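Serine proteinase inhibitor 1 (Myxoma virus, PDB 6BJ5) inhibits serine proteases as a poxviral member of the serpin family and is important for virulence of the virus. Local coordinates at residues 18-23 and 227-232; 36-41 and 146-151; 150-155 and 205-210; 254-259 and 294-299. All coordinates share one frame; numbering follows the deposited sequence.

Contact 1. Residues 18-23 and 227-232; sequences IGLWTF and LDLSLV
Leu20 of the short N-terminal helix of this serpin pushes its side chain against Leu227, Asp228 and Leu229, where the chain enters helix 229-238. Its CB points toward segment 227-232, and with CG anti to the backbone N (chi1 -172°) both branches reach it. CG and CD1 lie over the tip of Leu227, which crosses Leu20 at about a right angle, with Leu20 CD1 at 3.8 Å from Leu227 CD1. Leu20 CD2, the other branch, is 3.6 Å from Asp228 C and 3.8 Å from Leu229 CG. A branched leucine suits this place because one methyl meets Leu227, the other the Asp228-Leu229 peptide and Leu229 CG; Met31 of the second chain also packs on Leu20. Asp228, the N-cap, reaches forward with its short side chain: OD1 accepts from Leu231 N (3.0 Å, 167° at the hydrogen), almost in line with its C-O bond, and from Ser230 OG (2.7 Å). Trp21 lies alongside Asp228, its indole plane 25° from the carboxylate, and Trp21 NE1 is 3.9 Å from Asp228 CB. The indole N-H goes to a water in the ring plane, 2.7 Å from Trp21 NE1, which also accepts a weak bond from Leu229 N.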
loop_
_atom_site.group_PDB
_atom_site.type_symbol
_atom_site.label_atom_id
_atom_site.label_comp_id
_atom_site.label_asym_id
_atom_site.label_seq_id
_atom_site.Cartn_x
_atom_site.Cartn_y
_atom_site.Cartn_z
ATOM N N ILE A 18 10.378 -6.560 1.369
ATOM C CA ILE A 18 10.604 -5.500 0.373
ATOM C C ILE A 18 9.415 -4.552 0.345
ATOM O O ILE A 18 9.573 -3.326 0.338
ATOM C CB ILE A 18 10.875 -6.067 -1.032
ATOM C CG1 ILE A 18 12.240 -6.703 -1.131
ATOM C CG2 ILE A 18 10.932 -4.937 -2.028
ATOM C CD1 ILE A 18 12.493 -7.263 -2.529
ATOM N N GLY A 19 8.204 -5.111 0.332
ATOM C CA GLY A 19 7.016 -4.274 0.314
ATOM C C GLY A 19 6.997 -3.297 1.469
ATOM O O GLY A 19 6.755 -2.101 1.291
ATOM N N LEU A 20 7.295 -3.789 2.665
ATOM C CA LEU A 20 7.226 -2.956 3.853
ATOM C C LEU A 20 8.433 -2.037 3.972
ATOM O O LEU A 20 8.306 -0.887 4.410
ATOM C CB LEU A 20 7.136 -3.859 5.074
ATOM C CG LEU A 20 6.863 -3.166 6.390
ATOM C CD1 LEU A 20 5.418 -2.657 6.287
ATOM C CD2 LEU A 20 7.052 -4.138 7.574
ATOM N N TRP A 21 9.584 -2.494 3.506
ATOM C CA TRP A 21 10.784 -1.681 3.543
ATOM C C TRP A 21 10.745 -0.581 2.493
ATOM O O TRP A 21 11.556 0.348 2.561
ATOM C CB TRP A 21 12.015 -2.589 3.354
ATOM C CG TRP A 21 12.398 -3.409 4.584
ATOM C CD1 TRP A 21 11.661 -4.392 5.185
ATOM C CD2 TRP A 21 13.631 -3.340 5.312
ATOM N NE1 TRP A 21 12.342 -4.915 6.259
ATOM C CE2 TRP A 21 13.555 -4.288 6.356
ATOM C CE3 TRP A 21 14.781 -2.552 5.198
ATOM C CZ2 TRP A 21 14.583 -4.469 7.272
ATOM C CZ3 TRP A 21 15.802 -2.737 6.105
ATOM C CH2 TRP A 21 15.698 -3.687 7.129
ATOM N N THR A 22 9.839 -0.670 1.514
ATOM C CA THR A 22 9.764 0.387 0.514
ATOM C C THR A 22 9.236 1.681 1.114
ATOM O O THR A 22 9.573 2.766 0.620
ATOM C CB THR A 22 8.891 -0.041 -0.673
ATOM O OG1 THR A 22 9.446 -1.207 -1.301
ATOM C CG2 THR A 22 8.810 1.086 -1.710
ATOM N N PHE A 23 8.415 1.598 2.182
ATOM C CA PHE A 23 7.769 2.808 2.682
ATOM C C PHE A 23 8.785 3.834 3.143
ATOM O O PHE A 23 8.592 5.029 2.910
ATOM C CB PHE A 23 6.779 2.508 3.811
ATOM C CG PHE A 23 6.007 3.743 4.256
ATOM C CD1 PHE A 23 4.931 4.216 3.507
ATOM C CD2 PHE A 23 6.370 4.436 5.395
ATOM C CE1 PHE A 23 4.255 5.347 3.885
ATOM C CE2 PHE A 23 5.692 5.555 5.777
ATOM C CZ PHE A 23 4.634 6.018 5.023
ATOM N N LEU A 227 10.692 0.738 11.147
ATOM C CA LEU A 227 9.534 -0.135 10.941
ATOM C C LEU A 227 9.928 -1.410 10.204
ATOM O O LEU A 227 10.476 -1.355 9.098
ATOM C CB LEU A 227 8.450 0.605 10.145
ATOM C CG LEU A 227 6.968 0.255 10.320
ATOM C CD1 LEU A 227 6.338 -0.116 9.018
ATOM C CD2 LEU A 227 6.695 -0.803 11.401
ATOM N N ASP A 228 9.587 -2.559 10.765
ATOM C CA ASP A 228 9.725 -3.798 10.008
ATOM C C ASP A 228 8.823 -4.839 10.657
ATOM O O ASP A 228 8.113 -4.558 11.625
ATOM C CB ASP A 228 11.204 -4.221 9.873
ATOM C CG ASP A 228 11.913 -4.500 11.221
ATOM O OD1 ASP A 228 11.278 -4.952 12.207
ATOM O OD2 ASP A 228 13.136 -4.222 11.286
ATOM N N LEU A 229 8.790 -6.025 10.068
ATOM C CA LEU A 229 7.783 -6.980 10.496
ATOM C C LEU A 229 8.053 -7.478 11.907
ATOM O O LEU A 229 7.108 -7.831 12.626
ATOM C CB LEU A 229 7.708 -8.135 9.510
ATOM C CG LEU A 229 6.664 -7.836 8.426
ATOM C CD1 LEU A 229 6.635 -8.959 7.420
ATOM C CD2 LEU A 229 5.260 -7.579 8.986
ATOM N N SER A 230 9.327 -7.529 12.322
ATOM C CA SER A 230 9.623 -7.858 13.714
ATOM C C SER A 230 9.006 -6.817 14.639
ATOM O O SER A 230 8.262 -7.148 15.573
ATOM C CB SER A 230 11.139 -7.946 13.934
ATOM O OG SER A 230 11.716 -6.678 14.221
ATOM N N LEU A 231 9.243 -5.544 14.338
ATOM C CA LEU A 231 8.693 -4.487 15.166
ATOM C C LEU A 231 7.179 -4.576 15.233
ATOM O O LEU A 231 6.592 -4.393 16.305
ATOM C CB LEU A 231 9.141 -3.131 14.637
ATOM C CG LEU A 231 8.656 -1.987 15.510
ATOM C CD1 LEU A 231 9.178 -2.190 16.924
ATOM C CD2 LEU A 231 9.161 -0.673 14.936
ATOM N N VAL A 232 6.532 -4.894 14.110
ATOM C CA VAL A 232 5.073 -4.987 14.089
ATOM C C VAL A 232 4.586 -6.140 14.955
ATOM O O VAL A 232 3.625 -5.996 15.718
ATOM C CB VAL A 232 4.550 -5.102 12.648
ATOM C CG1 VAL A 232 3.070 -5.399 12.667
ATOM C CG2 VAL A 232 4.826 -3.811 11.891
HETATM O O HOH W 1 10.858 -6.845 7.506
#

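Contact 2. Residues 36-41 and 146-151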
loop_
_atom_site.group_PDB
_atom_site.type_symbol
_atom_site.label_atom_id
_atom_site.label_comp_id
_atom_site.label_asym_id
_atom_site.label_seq_id
_atom_site.Cartn_x
_atom_site.Cartn_y
_atom_site.Cartn_z
ATOM N N SER A 36 0.716 0.857 -0.245
ATOM C CA SER A 36 0.270 -0.514 -0.053
ATOM C C SER A 36 1.453 -1.439 -0.201
ATOM O O SER A 36 1.850 -1.750 -1.338
ATOM C CB SER A 36 -0.812 -0.914 -1.035
ATOM O OG SER A 36 -1.099 -2.295 -0.835
ATOM N N PRO A 37 2.066 -1.879 0.904
ATOM C CA PRO A 37 3.076 -2.945 0.806
ATOM C C PRO A 37 2.537 -4.231 0.195
ATOM O O PRO A 37 3.254 -4.885 -0.564
ATOM C CB PRO A 37 3.527 -3.123 2.260
ATOM C CG PRO A 37 2.458 -2.506 3.074
ATOM C CD PRO A 37 1.926 -1.387 2.280
ATOM N N TYR A 38 1.307 -4.636 0.517
ATOM C CA TYR A 38 0.751 -5.843 -0.090
ATOM C C TYR A 38 0.637 -5.695 -1.601
ATOM O O TYR A 38 0.951 -6.620 -2.357
ATOM C CB TYR A 38 -0.620 -6.126 0.480
ATOM C CG TYR A 38 -1.272 -7.364 -0.079
ATOM C CD1 TYR A 38 -0.907 -8.616 0.381
ATOM C CD2 TYR A 38 -2.239 -7.287 -1.068
ATOM C CE1 TYR A 38 -1.503 -9.756 -0.098
ATOM C CE2 TYR A 38 -2.836 -8.430 -1.569
ATOM C CZ TYR A 38 -2.459 -9.664 -1.068
ATOM O OH TYR A 38 -3.021 -10.829 -1.525
ATOM N N GLY A 39 0.136 -4.550 -2.058
ATOM C CA GLY A 39 -0.009 -4.332 -3.491
ATOM C C GLY A 39 1.312 -4.385 -4.238
ATOM O O GLY A 39 1.372 -4.847 -5.380
ATOM N N LEU A 40 2.378 -3.854 -3.635
ATOM C CA LEU A 40 3.700 -3.942 -4.249
ATOM C C LEU A 40 4.170 -5.387 -4.305
ATOM O O LEU A 40 4.565 -5.889 -5.359
ATOM C CB LEU A 40 4.701 -3.103 -3.457
ATOM C CG LEU A 40 6.113 -3.086 -4.047
ATOM C CD1 LEU A 40 6.056 -2.652 -5.507
ATOM C CD2 LEU A 40 7.014 -2.110 -3.275
ATOM N N THR A 41 4.111 -6.067 -3.159
ATOM C CA THR A 41 4.549 -7.449 -3.023
ATOM C C THR A 41 3.806 -8.367 -3.978
ATOM O O THR A 41 4.404 -9.283 -4.561
ATOM C CB THR A 41 4.347 -7.889 -1.574
ATOM O OG1 THR A 41 5.276 -7.179 -0.743
ATOM C CG2 THR A 41 4.568 -9.400 -1.415
ATOM N N SER A 146 -1.435 -4.819 -10.223
ATOM C CA SER A 146 -1.896 -5.343 -8.936
ATOM C C SER A 146 -2.843 -4.334 -8.283
ATOM O O SER A 146 -2.455 -3.188 -8.008
ATOM C CB SER A 146 -0.709 -5.629 -8.008
ATOM O OG SER A 146 -1.119 -6.177 -6.760
ATOM N N SER A 147 -4.070 -4.765 -8.006
ATOM C CA SER A 147 -5.096 -3.907 -7.426
ATOM C C SER A 147 -5.495 -4.444 -6.058
ATOM O O SER A 147 -5.736 -5.647 -5.914
ATOM C CB SER A 147 -6.325 -3.872 -8.317
ATOM O OG SER A 147 -6.011 -3.224 -9.533
ATOM N N VAL A 148 -5.586 -3.557 -5.063
ATOM C CA VAL A 148 -5.996 -3.930 -3.713
ATOM C C VAL A 148 -7.132 -3.008 -3.306
ATOM O O VAL A 148 -7.037 -1.786 -3.487
ATOM C CB VAL A 148 -4.845 -3.841 -2.688
ATOM C CG1 VAL A 148 -5.329 -4.340 -1.358
ATOM C CG2 VAL A 148 -3.649 -4.661 -3.127
ATOM N N ARG A 149 -8.205 -3.586 -2.757
ATOM C CA ARG A 149 -9.341 -2.784 -2.310
ATOM C C ARG A 149 -9.827 -3.256 -0.950
ATOM O O ARG A 149 -9.880 -4.461 -0.680
ATOM C CB ARG A 149 -10.518 -2.873 -3.274
ATOM C CG ARG A 149 -10.203 -2.416 -4.685
ATOM C CD ARG A 149 -10.249 -0.918 -4.859
ATOM N NE ARG A 149 -10.209 -0.585 -6.284
ATOM C CZ ARG A 149 -9.138 -0.692 -7.070
ATOM N NH1 ARG A 149 -7.975 -1.123 -6.585
ATOM N NH2 ARG A 149 -9.239 -0.365 -8.358
ATOM N N MET A 150 -10.177 -2.301 -0.097
ATOM C CA MET A 150 -10.772 -2.631 1.184
ATOM C C MET A 150 -11.762 -1.541 1.535
ATOM O O MET A 150 -11.423 -0.353 1.466
ATOM C CB MET A 150 -9.730 -2.760 2.282
ATOM C CG MET A 150 -10.328 -3.201 3.586
ATOM S SD MET A 150 -9.065 -3.053 4.819
ATOM C CE MET A 150 -8.526 -1.390 4.413
ATOM N N LYS A 151 -12.977 -1.944 1.907
ATOM C CA LYS A 151 -13.964 -1.015 2.442
ATOM C C LYS A 151 -14.686 -1.731 3.576
ATOM O O LYS A 151 -15.410 -2.696 3.327
ATOM C CB LYS A 151 -14.921 -0.554 1.343
ATOM C CG LYS A 151 -15.873 0.534 1.770
ATOM C CD LYS A 151 -16.696 1.021 0.590
ATOM C CE LYS A 151 -17.594 2.170 1.005
ATOM N NZ LYS A 151 -18.551 1.752 2.072
#
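Ser146 and Val148 of strand 142-153 meet the first turn of helix 37-49 with side chains on the same face of the strand. Ser146 OG donates to Gly39 O at 3.1 Å, in the carbonyl plane on a lone pair; with OG anti to the backbone N (chi1 -178°), the hydroxyl extends toward the helix. Val148 works through one methyl. Its CG2 meets the edge of the Tyr38 ring, in plane, 3.6 Å from Tyr38 CD2, and also sits 3.7 Å from Gly39 CA. Gly39, having no side chain, leaves its CA bare to this methyl, and the axes of segments 37-41 and 146-151 come within 7.8 Å. One shell out, Ser36 is the N-cap of the helix: its OG takes the Gly39 N-H at 2.8 Å and itself bonds to Leu29 O of the second chain. Backbone bonds from Ser146 to Thr312 and from Val148 to Ser310 hold the strand beside strand 305-314. The site matches the serpin shutter, where helix B lies behind sheet A. Small hydroxyls and glycine allow a close approach here, and the Ser146 hydroxyl spends its proton on a helix carbonyl, joining sheet to helix by a buried polar tie beside the Val148 methyl contacts.

Contact 3. Residues 150-155 and 205-210; sequences MKTSWR and YKRRQT
Trp154 and Tyr205 stand across a single beta bridge, their CA atoms 4.1 Å apart, and beside it Lys206 N donates to Ser153 O at 2.7 Å, from above the carbonyl plane. This is the end of the central serpin sheet, at the region called the breach, where strand 142-153 leaves the sheet and meets the type I turn from Tyr205 to Arg208. The two aromatic rings lie nearly parallel but slid apart. Their planes are 9° apart and the centroids 4.7 Å, little of the rings overlaps, and the contact falls on Tyr205 CE1, which rests over one face of the indole, 3.5 Å from Trp154 CZ3. Trp154 points its CB away from the turn, yet chi1 of -59° brings the indole back beside Tyr205. Both polar ends are used: Trp154 NE1 bonds to Asp302 O and Tyr205 OH to Thr306 OG1, which ties the ring ends to strands 293-302 and 305-314. Tyrosine and tryptophan suit the place, each offering a broad apolar face together with a hydrogen-bonding end. Met150 places its SD above the Tyr205 ring at 5.2 Å from the centroid, a distant Met-aromatic contact. Thr152 is wedged in by its methyl, with CG2 at 3.6 Å from Tyr205 CB. Toward solvent lie long basic chains. The extended Arg155 offers one guanidinium face to Arg208, whose plane is turned by 59°; the like charges would oppose each other, though solvent probably weakens this, with Arg155 NE at 3.9 Å from Arg208 NE.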
loop_
_atom_site.group_PDB
_atom_site.type_symbol
_atom_site.label_atom_id
_atom_site.label_comp_id
_atom_site.label_asym_id
_atom_site.label_seq_id
_atom_site.Cartn_x
_atom_site.Cartn_y
_atom_site.Cartn_z
ATOM N N MET A 150 -10.177 -2.301 -0.097
ATOM C CA MET A 150 -10.772 -2.631 1.184
ATOM C C MET A 150 -11.762 -1.541 1.535
ATOM O O MET A 150 -11.423 -0.353 1.466
ATOM C CB MET A 150 -9.730 -2.760 2.282
ATOM C CG MET A 150 -10.328 -3.201 3.586
ATOM S SD MET A 150 -9.065 -3.053 4.819
ATOM C CE MET A 150 -8.526 -1.390 4.413
ATOM N N LYS A 151 -12.977 -1.944 1.907
ATOM C CA LYS A 151 -13.964 -1.015 2.442
ATOM C C LYS A 151 -14.686 -1.731 3.576
ATOM O O LYS A 151 -15.410 -2.696 3.327
ATOM C CB LYS A 151 -14.921 -0.554 1.343
ATOM C CG LYS A 151 -15.873 0.534 1.770
ATOM C CD LYS A 151 -16.696 1.021 0.590
ATOM C CE LYS A 151 -17.594 2.170 1.005
ATOM N NZ LYS A 151 -18.551 1.752 2.072
ATOM N N THR A 152 -14.502 -1.250 4.810
ATOM C CA THR A 152 -14.973 -1.936 6.013
ATOM C C THR A 152 -15.281 -0.936 7.128
ATOM O O THR A 152 -14.535 0.026 7.339
ATOM C CB THR A 152 -13.929 -2.942 6.531
ATOM O OG1 THR A 152 -13.388 -3.707 5.442
ATOM C CG2 THR A 152 -14.556 -3.888 7.568
ATOM N N SER A 153 -16.337 -1.208 7.892
ATOM C CA SER A 153 -16.663 -0.362 9.034
ATOM C C SER A 153 -15.771 -0.701 10.218
ATOM O O SER A 153 -15.102 -1.742 10.245
ATOM C CB SER A 153 -18.113 -0.548 9.458
ATOM O OG SER A 153 -18.978 -0.416 8.349
ATOM N N TRP A 154 -15.724 0.222 11.180
ATOM C CA TRP A 154 -15.093 -0.079 12.458
ATOM C C TRP A 154 -15.920 -1.124 13.204
ATOM O O TRP A 154 -17.121 -1.293 12.966
ATOM C CB TRP A 154 -14.967 1.175 13.332
ATOM C CG TRP A 154 -14.174 2.285 12.734
ATOM C CD1 TRP A 154 -14.631 3.518 12.344
ATOM C CD2 TRP A 154 -12.771 2.272 12.464
ATOM N NE1 TRP A 154 -13.586 4.272 11.838
ATOM C CE2 TRP A 154 -12.437 3.526 11.904
ATOM C CE3 TRP A 154 -11.762 1.322 12.640
ATOM C CZ2 TRP A 154 -11.142 3.839 11.513
ATOM C CZ3 TRP A 154 -10.480 1.638 12.258
ATOM C CH2 TRP A 154 -10.179 2.886 11.697
ATOM N N ARG A 155 -15.268 -1.840 14.121
ATOM C CA ARG A 155 -16.043 -2.679 15.025
ATOM C C ARG A 155 -16.939 -1.805 15.915
ATOM O O ARG A 155 -18.146 -2.050 16.045
ATOM C CB ARG A 155 -15.113 -3.571 15.854
ATOM C CG ARG A 155 -15.892 -4.567 16.703
ATOM C CD ARG A 155 -15.057 -5.230 17.787
ATOM N NE ARG A 155 -15.920 -6.048 18.642
ATOM C CZ ARG A 155 -15.546 -6.613 19.784
ATOM N NH1 ARG A 155 -14.310 -6.452 20.240
ATOM N NH2 ARG A 155 -16.422 -7.327 20.481
ATOM N N TYR A 205 -11.649 -3.549 12.675
ATOM C CA TYR A 205 -12.756 -3.347 11.752
ATOM C C TYR A 205 -13.826 -4.379 12.048
ATOM O O TYR A 205 -13.609 -5.311 12.819
ATOM C CB TYR A 205 -12.304 -3.461 10.294
ATOM C CG TYR A 205 -11.404 -2.338 9.869
ATOM C CD1 TYR A 205 -11.908 -1.071 9.635
ATOM C CD2 TYR A 205 -10.033 -2.542 9.754
ATOM C CE1 TYR A 205 -11.070 -0.045 9.284
ATOM C CE2 TYR A 205 -9.194 -1.535 9.401
ATOM C CZ TYR A 205 -9.713 -0.284 9.174
ATOM O OH TYR A 205 -8.866 0.734 8.827
ATOM N N LYS A 206 -14.997 -4.210 11.421
ATOM C CA LYS A 206 -16.151 -5.021 11.801
ATOM C C LYS A 206 -15.944 -6.486 11.426
ATOM O O LYS A 206 -16.497 -7.377 12.075
ATOM C CB LYS A 206 -17.426 -4.441 11.172
ATOM C CG LYS A 206 -18.644 -5.361 11.137
ATOM C CD LYS A 206 -19.813 -4.693 10.405
ATOM C CE LYS A 206 -20.938 -5.673 10.060
ATOM N NZ LYS A 206 -21.702 -5.205 8.861
ATOM N N ARG A 207 -15.102 -6.759 10.426
ATOM C CA ARG A 207 -14.759 -8.141 10.097
ATOM C C ARG A 207 -13.983 -8.809 11.233
ATOM O O ARG A 207 -14.158 -10.001 11.498
ATOM C CB ARG A 207 -13.944 -8.171 8.798
ATOM C CG ARG A 207 -14.643 -7.640 7.518
ATOM C CD ARG A 207 -15.881 -8.447 7.085
ATOM N NE ARG A 207 -16.995 -8.312 8.022
ATOM C CZ ARG A 207 -18.135 -8.991 7.948
ATOM N NH1 ARG A 207 -19.082 -8.796 8.858
ATOM N NH2 ARG A 207 -18.330 -9.863 6.970
ATOM N N ARG A 208 -13.116 -8.054 11.899
ATOM C CA ARG A 208 -12.153 -8.428 12.935
ATOM C C ARG A 208 -10.986 -9.276 12.406
ATOM O O ARG A 208 -10.161 -9.693 13.217
ATOM C CB ARG A 208 -12.791 -9.135 14.146
ATOM C CG ARG A 208 -12.610 -8.307 15.445
ATOM C CD ARG A 208 -12.796 -9.058 16.770
ATOM N NE ARG A 208 -14.193 -9.254 17.157
ATOM C CZ ARG A 208 -14.733 -10.432 17.448
ATOM N NH1 ARG A 208 -13.983 -11.524 17.405
ATOM N NH2 ARG A 208 -16.015 -10.516 17.792
ATOM N N GLN A 209 -10.847 -9.505 11.089
ATOM C CA GLN A 209 -9.581 -10.015 10.553
ATOM C C GLN A 209 -8.657 -8.908 10.099
ATOM O O GLN A 209 -7.440 -9.111 10.026
ATOM C CB GLN A 209 -9.762 -10.891 9.312
ATOM C CG GLN A 209 -10.455 -12.191 9.459
ATOM C CD GLN A 209 -11.919 -11.953 9.521
ATOM O OE1 GLN A 209 -12.396 -10.976 8.949
ATOM N NE2 GLN A 209 -12.657 -12.843 10.168
ATOM N N THR A 210 -9.220 -7.756 9.772
ATOM C CA THR A 210 -8.427 -6.593 9.443
ATOM C C THR A 210 -8.559 -5.581 10.576
ATOM O O THR A 210 -9.581 -5.515 11.266
ATOM C CB THR A 210 -8.878 -6.024 8.088
ATOM O OG1 THR A 210 -10.298 -5.819 8.084
ATOM C CG2 THR A 210 -8.577 -7.003 6.992
#

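Contact 4. Residues 254-259 and 294-299; sequences ESVLDL and LQTSKI
Ser255 and Ser297 exchange two backbone hydrogen bonds, Ser255 N to Ser297 O at 3.0 Å and Ser297 N to Ser255 O at 2.9 Å. Two residues along, Leu257 N reaches Gln295 O at 2.8 Å, and Gln295 N answers to Leu257 O at 3.0 Å. These four bonds are nearly straight, and the antiparallel strands are 169° apart in direction. The non-hydrogen-bonded pair Val256-Thr296 lies between them, and two more flank them; in these, CA-H groups lean on carbonyls, as Thr296 CA does on Ser255 O at 3.2 Å. Side chains alternate between the faces. Ser255, Leu257, Gln295 and Ser297 turn inward toward strand 33-35 and helix 37-49. The small serines can lie close under the sheet, and their hydroxyls are taken up by Val34 N (Ser255) and Ser310 OG (Ser297). Gln295, with an extended chain, sends NE2 on to Thr312 OG1, while its CB packs 4.0 Å from Leu259 CD1. On the other face Val256 and Thr296 run alongside each other in the same direction, and their CG2 methyls touch at 3.6 Å; beta-branched residues suit the extended backbone. Farther along, Leu294 drapes one branch over Asp258, with CD2 at 3.6 Å from Asp258 CG. That carboxylate is kept in place by Arg260 N, which it caps as the chain turns into helix 260-265. At the opposite end Glu254 and Lys298 meet through their aliphatic parts. Strand 293-302 is also bonded to strand 305-314, so the pair belongs to the central sheet A of the serpin fold, as s5A (293-302) and s6A (243-258).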
loop_
_atom_site.group_PDB
_atom_site.type_symbol
_atom_site.label_atom_id
_atom_site.label_comp_id
_atom_site.label_asym_id
_atom_site.label_seq_id
_atom_site.Cartn_x
_atom_site.Cartn_y
_atom_site.Cartn_z
ATOM N N GLU A 254 -4.510 10.736 -1.089
ATOM C CA GLU A 254 -4.159 10.052 -2.318
ATOM C C GLU A 254 -2.698 10.338 -2.626
ATOM O O GLU A 254 -2.239 11.482 -2.524
ATOM C CB GLU A 254 -5.037 10.490 -3.503
ATOM C CG GLU A 254 -4.763 9.691 -4.790
ATOM C CD GLU A 254 -5.625 10.114 -5.971
ATOM O OE1 GLU A 254 -6.752 9.591 -6.097
ATOM O OE2 GLU A 254 -5.174 10.955 -6.782
ATOM N N SER A 255 -1.980 9.288 -3.008
ATOM C CA SER A 255 -0.540 9.334 -3.222
ATOM C C SER A 255 -0.233 8.626 -4.526
ATOM O O SER A 255 -0.732 7.523 -4.762
ATOM C CB SER A 255 0.220 8.673 -2.063
ATOM O OG SER A 255 0.200 9.478 -0.902
ATOM N N VAL A 256 0.584 9.258 -5.368
ATOM C CA VAL A 256 1.056 8.663 -6.615
ATOM C C VAL A 256 2.564 8.540 -6.504
ATOM O O VAL A 256 3.280 9.548 -6.570
ATOM C CB VAL A 256 0.669 9.499 -7.830
ATOM C CG1 VAL A 256 1.324 8.923 -9.066
ATOM C CG2 VAL A 256 -0.853 9.534 -7.963
ATOM N N LEU A 257 3.052 7.307 -6.385
ATOM C CA LEU A 257 4.424 7.033 -5.975
ATOM C C LEU A 257 5.172 6.340 -7.093
ATOM O O LEU A 257 4.633 5.442 -7.749
ATOM C CB LEU A 257 4.463 6.142 -4.733
ATOM C CG LEU A 257 3.682 6.628 -3.508
ATOM C CD1 LEU A 257 3.734 5.621 -2.373
ATOM C CD2 LEU A 257 4.188 7.984 -3.062
ATOM N N ASP A 258 6.414 6.779 -7.309
ATOM C CA ASP A 258 7.345 6.133 -8.227
ATOM C C ASP A 258 8.316 5.301 -7.407
ATOM O O ASP A 258 9.127 5.852 -6.652
ATOM C CB ASP A 258 8.111 7.154 -9.062
ATOM C CG ASP A 258 8.958 6.507 -10.141
ATOM O OD1 ASP A 258 9.272 5.300 -10.040
ATOM O OD2 ASP A 258 9.339 7.232 -11.083
ATOM N N LEU A 259 8.265 3.987 -7.587
ATOM C CA LEU A 259 8.996 3.087 -6.711
ATOM C C LEU A 259 10.273 2.528 -7.319
ATOM O O LEU A 259 10.934 1.712 -6.670
ATOM C CB LEU A 259 8.081 1.930 -6.295
ATOM C CG LEU A 259 6.710 2.343 -5.779
ATOM C CD1 LEU A 259 5.909 1.073 -5.581
ATOM C CD2 LEU A 259 6.849 3.066 -4.445
ATOM N N LEU A 294 4.947 2.038 -10.662
ATOM C CA LEU A 294 4.131 3.111 -10.119
ATOM C C LEU A 294 2.981 2.547 -9.308
ATOM O O LEU A 294 2.375 1.528 -9.682
ATOM C CB LEU A 294 3.589 4.010 -11.227
ATOM C CG LEU A 294 4.678 4.642 -12.091
ATOM C CD1 LEU A 294 4.057 5.560 -13.137
ATOM C CD2 LEU A 294 5.704 5.375 -11.232
ATOM N N GLN A 295 2.717 3.201 -8.180
ATOM C CA GLN A 295 1.597 2.865 -7.313
ATOM C C GLN A 295 0.787 4.121 -7.007
ATOM O O GLN A 295 1.330 5.132 -6.541
ATOM C CB GLN A 295 2.084 2.215 -6.011
ATOM C CG GLN A 295 1.035 1.357 -5.346
ATOM C CD GLN A 295 1.426 0.902 -3.962
ATOM O OE1 GLN A 295 1.393 1.671 -2.993
ATOM N NE2 GLN A 295 1.843 -0.356 -3.869
ATOM N N THR A 296 -0.510 4.057 -7.250
ATOM C CA THR A 296 -1.406 5.097 -6.786
ATOM C C THR A 296 -2.326 4.476 -5.744
ATOM O O THR A 296 -2.937 3.420 -5.979
ATOM C CB THR A 296 -2.198 5.721 -7.932
ATOM O OG1 THR A 296 -3.101 4.757 -8.458
ATOM C CG2 THR A 296 -1.280 6.154 -9.037
ATOM N N SER A 297 -2.383 5.112 -4.584
ATOM C CA SER A 297 -3.152 4.620 -3.456
ATOM C C SER A 297 -4.044 5.737 -2.938
ATOM O O SER A 297 -3.759 6.924 -3.113
ATOM C CB SER A 297 -2.244 4.110 -2.321
ATOM O OG SER A 297 -1.371 3.084 -2.767
ATOM N N LYS A 298 -5.155 5.348 -2.335
ATOM C CA LYS A 298 -6.029 6.311 -1.698
ATOM C C LYS A 298 -6.567 5.628 -0.454
ATOM O O LYS A 298 -6.902 4.434 -0.502
ATOM C CB LYS A 298 -7.150 6.763 -2.648
ATOM C CG LYS A 298 -7.963 7.962 -2.134
ATOM C CD LYS A 298 -9.165 8.205 -3.016
ATOM C CE LYS A 298 -10.088 9.279 -2.472
ATOM N NZ LYS A 298 -11.375 9.283 -3.249
ATOM N N ILE A 299 -6.565 6.351 0.670
ATOM C CA ILE A 299 -7.105 5.850 1.932
ATOM C C ILE A 299 -8.036 6.919 2.485
ATOM O O ILE A 299 -7.730 8.118 2.419
ATOM C CB ILE A 299 -5.999 5.476 2.957
ATOM C CG1 ILE A 299 -5.084 4.392 2.369
ATOM C CG2 ILE A 299 -6.596 4.885 4.239
ATOM C CD1 ILE A 299 -3.879 4.050 3.181
#

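In the fold
Contacts 2 and 4 are closest, their centres 11 Å apart, and they join through a probable hydrogen bond from Gln295 NE2 to Ser36 O at 2.9 Å. Both lie on the central sheet, with helix 37-49 behind it. Strand 305-314, whose position between strands 142-153 and 293-302 is consistent with an inserted reactive-centre loop, touches contacts 2, 3 and 4. Contact 3 continues strand 142-153 of contact 2, sharing Met150 and Lys151, about 16 Å on between centres. Contact 1 meets contact 2 where Thr22 OG1 lies 3.3 Å from Leu40 CD2, and contact 4 at Leu259. The glycan on the protein is about 9 Å from the Leu257 side chain.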